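Long-range contact in serine acetyltransferase (Bacteroides vulgatus ATCC 8482, PDB 3F1X), which probably transfers an acetyl group to serine, as serine acetyltransferases of the left-handed beta-helix family do in making cysteine: residues L79-C92 / P107-I120. Residues are numbered along the deposited sequence; the frame is centred on the assembly and turned at random.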
# COMPACT_ATOMS: atom_id res chain seq x y z
N LEU A 79 -7.39 -14.27 12.82
CA LEU A 79 -6.90 -15.56 12.38
C LEU A 79 -8.07 -16.49 12.05
O LEU A 79 -8.06 -17.20 11.04
CB LEU A 79 -6.03 -16.20 13.46
CG LEU A 79 -5.61 -17.64 13.20
CD1 LEU A 79 -4.87 -17.72 11.88
CD2 LEU A 79 -4.71 -18.14 14.34
N PHE A 80 -9.07 -16.51 12.92
CA PHE A 80 -10.23 -17.35 12.71
C PHE A 80 -10.92 -17.08 11.38
O PHE A 80 -11.27 -18.02 10.66
CB PHE A 80 -11.23 -17.17 13.84
CG PHE A 80 -12.49 -17.96 13.65
CD1 PHE A 80 -12.44 -19.34 13.56
CD2 PHE A 80 -13.72 -17.32 13.56
CE1 PHE A 80 -13.60 -20.09 13.38
CE2 PHE A 80 -14.89 -18.06 13.38
CZ PHE A 80 -14.83 -19.44 13.29
N GLY A 81 -11.16 -15.81 11.09
CA GLY A 81 -11.82 -15.44 9.84
C GLY A 81 -10.99 -15.86 8.64
O GLY A 81 -11.50 -16.51 7.73
N LEU A 82 -9.71 -15.50 8.65
CA LEU A 82 -8.80 -15.83 7.56
C LEU A 82 -8.64 -17.34 7.38
O LEU A 82 -8.73 -17.84 6.27
CB LEU A 82 -7.42 -15.21 7.83
CG LEU A 82 -6.92 -13.99 7.03
CD1 LEU A 82 -8.05 -13.09 6.62
CD2 LEU A 82 -5.89 -13.24 7.87
N LEU A 83 -8.40 -18.05 8.48
CA LEU A 83 -8.21 -19.49 8.41
C LEU A 83 -9.44 -20.24 7.94
O LEU A 83 -9.32 -21.28 7.29
CB LEU A 83 -7.75 -20.04 9.77
CG LEU A 83 -7.41 -21.53 9.83
CD1 LEU A 83 -6.28 -21.87 8.84
CD2 LEU A 83 -7.00 -21.89 11.24
N THR A 84 -10.63 -19.75 8.28
CA THR A 84 -11.85 -20.42 7.84
C THR A 84 -11.90 -20.43 6.31
O THR A 84 -12.14 -21.46 5.70
CB THR A 84 -13.11 -19.69 8.39
OG1 THR A 84 -13.14 -19.78 9.82
CG2 THR A 84 -14.38 -20.32 7.82
N GLU A 85 -11.64 -19.28 5.71
CA GLU A 85 -11.68 -19.16 4.25
C GLU A 85 -10.63 -20.03 3.55
O GLU A 85 -10.93 -20.64 2.53
CB GLU A 85 -11.48 -17.70 3.85
CG GLU A 85 -11.73 -17.41 2.38
CD GLU A 85 -13.17 -17.63 1.98
OE1 GLU A 85 -14.07 -17.25 2.76
OE2 GLU A 85 -13.41 -18.18 0.88
N GLN A 86 -9.42 -20.09 4.09
CA GLN A 86 -8.37 -20.87 3.45
C GLN A 86 -8.61 -22.36 3.59
O GLN A 86 -8.31 -23.14 2.68
CB GLN A 86 -7.01 -20.49 4.02
CG GLN A 86 -6.58 -19.09 3.63
CD GLN A 86 -6.72 -18.85 2.14
OE1 GLN A 86 -7.51 -18.01 1.70
NE2 GLN A 86 -5.96 -19.59 1.35
N ILE A 87 -9.15 -22.76 4.73
CA ILE A 87 -9.45 -24.17 4.93
C ILE A 87 -10.56 -24.53 3.93
O ILE A 87 -10.54 -25.61 3.34
CB ILE A 87 -9.91 -24.44 6.38
CG1 ILE A 87 -8.70 -24.31 7.33
CG2 ILE A 87 -10.54 -25.81 6.48
CD1 ILE A 87 -9.02 -24.49 8.80
N LEU A 88 -11.50 -23.61 3.73
CA LEU A 88 -12.59 -23.86 2.78
C LEU A 88 -11.99 -24.02 1.37
O LEU A 88 -12.43 -24.88 0.60
CB LEU A 88 -13.58 -22.70 2.79
CG LEU A 88 -14.81 -22.83 1.88
CD1 LEU A 88 -15.64 -24.02 2.29
CD2 LEU A 88 -15.64 -21.56 1.96
N ALA A 89 -10.99 -23.21 1.05
CA ALA A 89 -10.35 -23.31 -0.26
C ALA A 89 -9.66 -24.66 -0.42
O ALA A 89 -9.69 -25.28 -1.48
CB ALA A 89 -9.35 -22.17 -0.44
N GLY A 90 -9.02 -25.12 0.66
CA GLY A 90 -8.33 -26.40 0.63
C GLY A 90 -9.29 -27.55 0.39
O GLY A 90 -9.05 -28.40 -0.47
N LEU A 91 -10.39 -27.58 1.14
CA LEU A 91 -11.38 -28.63 0.99
C LEU A 91 -11.92 -28.63 -0.44
O LEU A 91 -12.11 -29.69 -1.03
CB LEU A 91 -12.53 -28.42 1.98
CG LEU A 91 -12.20 -28.63 3.46
CD1 LEU A 91 -13.31 -28.04 4.32
CD2 LEU A 91 -12.02 -30.11 3.73
N CYS A 92 -12.16 -27.44 -1.00
CA CYS A 92 -12.69 -27.33 -2.36
C CYS A 92 -11.70 -27.76 -3.43
O CYS A 92 -12.10 -28.31 -4.46
CB CYS A 92 -13.13 -25.88 -2.64
SG CYS A 92 -14.64 -25.36 -1.80
N PRO A 107 -17.97 -28.66 0.30
CA PRO A 107 -17.40 -27.84 1.37
C PRO A 107 -18.17 -26.58 1.75
O PRO A 107 -18.15 -25.58 1.03
CB PRO A 107 -16.01 -27.55 0.84
CG PRO A 107 -15.62 -28.89 0.31
CD PRO A 107 -16.89 -29.38 -0.40
N CYS A 108 -18.86 -26.65 2.88
CA CYS A 108 -19.61 -25.51 3.37
C CYS A 108 -18.72 -24.85 4.42
O CYS A 108 -17.96 -25.52 5.12
CB CYS A 108 -20.93 -25.96 3.99
SG CYS A 108 -20.76 -27.25 5.24
N ARG A 109 -18.79 -23.53 4.50
CA ARG A 109 -17.99 -22.77 5.45
C ARG A 109 -18.16 -23.33 6.86
O ARG A 109 -17.26 -23.25 7.69
CB ARG A 109 -18.40 -21.30 5.41
CG ARG A 109 -17.62 -20.40 6.35
CD ARG A 109 -18.04 -18.96 6.12
NE ARG A 109 -17.94 -18.63 4.70
CZ ARG A 109 -16.80 -18.45 4.05
NH1 ARG A 109 -15.64 -18.56 4.69
NH2 ARG A 109 -16.82 -18.17 2.76
N GLU A 110 -19.34 -23.88 7.12
CA GLU A 110 -19.67 -24.46 8.41
C GLU A 110 -18.62 -25.48 8.83
O GLU A 110 -18.16 -25.49 9.97
CB GLU A 110 -21.05 -25.13 8.31
CG GLU A 110 -21.46 -25.94 9.52
CD GLU A 110 -22.75 -26.72 9.27
OE1 GLU A 110 -23.12 -27.54 10.12
OE2 GLU A 110 -23.37 -26.50 8.21
N THR A 111 -18.23 -26.33 7.88
CA THR A 111 -17.23 -27.35 8.14
C THR A 111 -15.86 -26.70 8.35
O THR A 111 -15.12 -27.07 9.26
CB THR A 111 -17.11 -28.33 6.96
OG1 THR A 111 -18.42 -28.82 6.62
CG2 THR A 111 -16.21 -29.49 7.31
N ALA A 112 -15.53 -25.73 7.50
CA ALA A 112 -14.26 -25.04 7.58
C ALA A 112 -14.11 -24.20 8.84
O ALA A 112 -13.03 -24.12 9.41
CB ALA A 112 -14.07 -24.16 6.34
N SER A 113 -15.19 -23.57 9.28
CA SER A 113 -15.11 -22.73 10.47
C SER A 113 -14.83 -23.54 11.74
O SER A 113 -14.09 -23.09 12.61
CB SER A 113 -16.39 -21.90 10.63
OG SER A 113 -17.53 -22.72 10.72
N LEU A 114 -15.40 -24.74 11.84
CA LEU A 114 -15.17 -25.57 13.02
C LEU A 114 -13.73 -26.10 13.01
O LEU A 114 -13.07 -26.14 14.05
CB LEU A 114 -16.17 -26.73 13.05
CG LEU A 114 -16.18 -27.61 14.31
CD1 LEU A 114 -16.28 -26.73 15.55
CD2 LEU A 114 -17.35 -28.57 14.25
N LEU A 115 -13.23 -26.48 11.84
CA LEU A 115 -11.86 -26.96 11.74
C LEU A 115 -10.92 -25.82 12.13
O LEU A 115 -9.94 -26.02 12.85
CB LEU A 115 -11.54 -27.42 10.31
CG LEU A 115 -12.19 -28.71 9.80
CD1 LEU A 115 -11.75 -28.98 8.36
CD2 LEU A 115 -11.80 -29.89 10.68
N ALA A 116 -11.23 -24.61 11.68
CA ALA A 116 -10.41 -23.45 12.00
C ALA A 116 -10.40 -23.22 13.51
O ALA A 116 -9.36 -22.91 14.09
CB ALA A 116 -10.92 -22.21 11.28
N ALA A 117 -11.56 -23.37 14.14
CA ALA A 117 -11.65 -23.19 15.58
C ALA A 117 -10.88 -24.31 16.29
O ALA A 117 -10.21 -24.07 17.30
CB ALA A 117 -13.12 -23.17 16.02
N ARG A 118 -10.98 -25.52 15.76
CA ARG A 118 -10.28 -26.67 16.34
C ARG A 118 -8.77 -26.40 16.31
O ARG A 118 -8.05 -26.68 17.27
CB ARG A 118 -10.57 -27.95 15.54
CG ARG A 118 -12.03 -28.41 15.53
CD ARG A 118 -12.48 -28.96 16.87
NE ARG A 118 -13.88 -29.40 16.85
CZ ARG A 118 -14.54 -29.85 17.92
NH1 ARG A 118 -13.92 -29.92 19.10
NH2 ARG A 118 -15.81 -30.22 17.82
N PHE A 119 -8.29 -25.85 15.19
CA PHE A 119 -6.88 -25.53 15.09
C PHE A 119 -6.49 -24.53 16.17
O PHE A 119 -5.48 -24.70 16.85
CB PHE A 119 -6.54 -24.92 13.73
CG PHE A 119 -5.16 -24.35 13.67
CD1 PHE A 119 -4.06 -25.20 13.56
CD2 PHE A 119 -4.95 -22.98 13.83
CE1 PHE A 119 -2.75 -24.68 13.60
CE2 PHE A 119 -3.65 -22.46 13.87
CZ PHE A 119 -2.55 -23.31 13.76
N ILE A 120 -7.27 -23.46 16.29
CA ILE A 120 -6.99 -22.43 17.27
C ILE A 120 -6.91 -22.97 18.69
O ILE A 120 -6.13 -22.48 19.50
CB ILE A 120 -8.03 -21.29 17.19
CG1 ILE A 120 -7.76 -20.46 15.93
CG2 ILE A 120 -7.96 -20.42 18.44
CD1 ILE A 120 -8.87 -19.53 15.54
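Ala116 of helix 109-120 is a knob at the middle of this helix pair: its CB fits among Phe80, Leu83, Thr84 and Ile87, 3.6 Å from Thr84 OG1. Thr84 returns the fit among Arg109, Ala112, Ser113 and Ala116; its OG1 lies beside the backbone N (chi1 -65°), which puts CG2 anti to that N and sends the methyl across the Arg109 chain, CG2 to CG 3.6 Å. The same hydroxyl donates to Phe80 O at 2.7 Å, so that carbonyl takes two bonds, from Thr84 OG1 and Thr84 N on opposite faces of its plane. The axes of the two segments approach to 8.0 Å, their N-to-C directions 124° apart, a spacing consistent with the small Ala112, Ser113 and Ala116 at the crossing. Phe80 is a third knob, its ring edge directed at Ser113 O in plane, CE1 to O 3.1 Å. At the other end, Leu91 CB packs on Pro107 CG at 3.5 Å. Beside this apolar seam, Arg109 bends at chi3 and grips one carboxylate oxygen end-on in a salt bridge of two bent hydrogen bonds, NH1 to Glu85 OE1 2.8 Å and NH2 to the same OE1 2.9 Å, the two flat groups 39° apart, while Leu88 CD2 lies over a guanidinium face. Were Glu85 an alanine, the Arg109 guanidinium would probably lose this charged mate and be freer to swing off Leu88. Farther out, Phe119 meets Leu83 CD2 and reaches helix 155-171, Leu79 touches helices 39-53 and 123-139, and Phe80 meets the ring of Tyr6 of a second subunit, placing this pair in the helical part of the chain, apart from the beta-helix strands, and at a subunit interface.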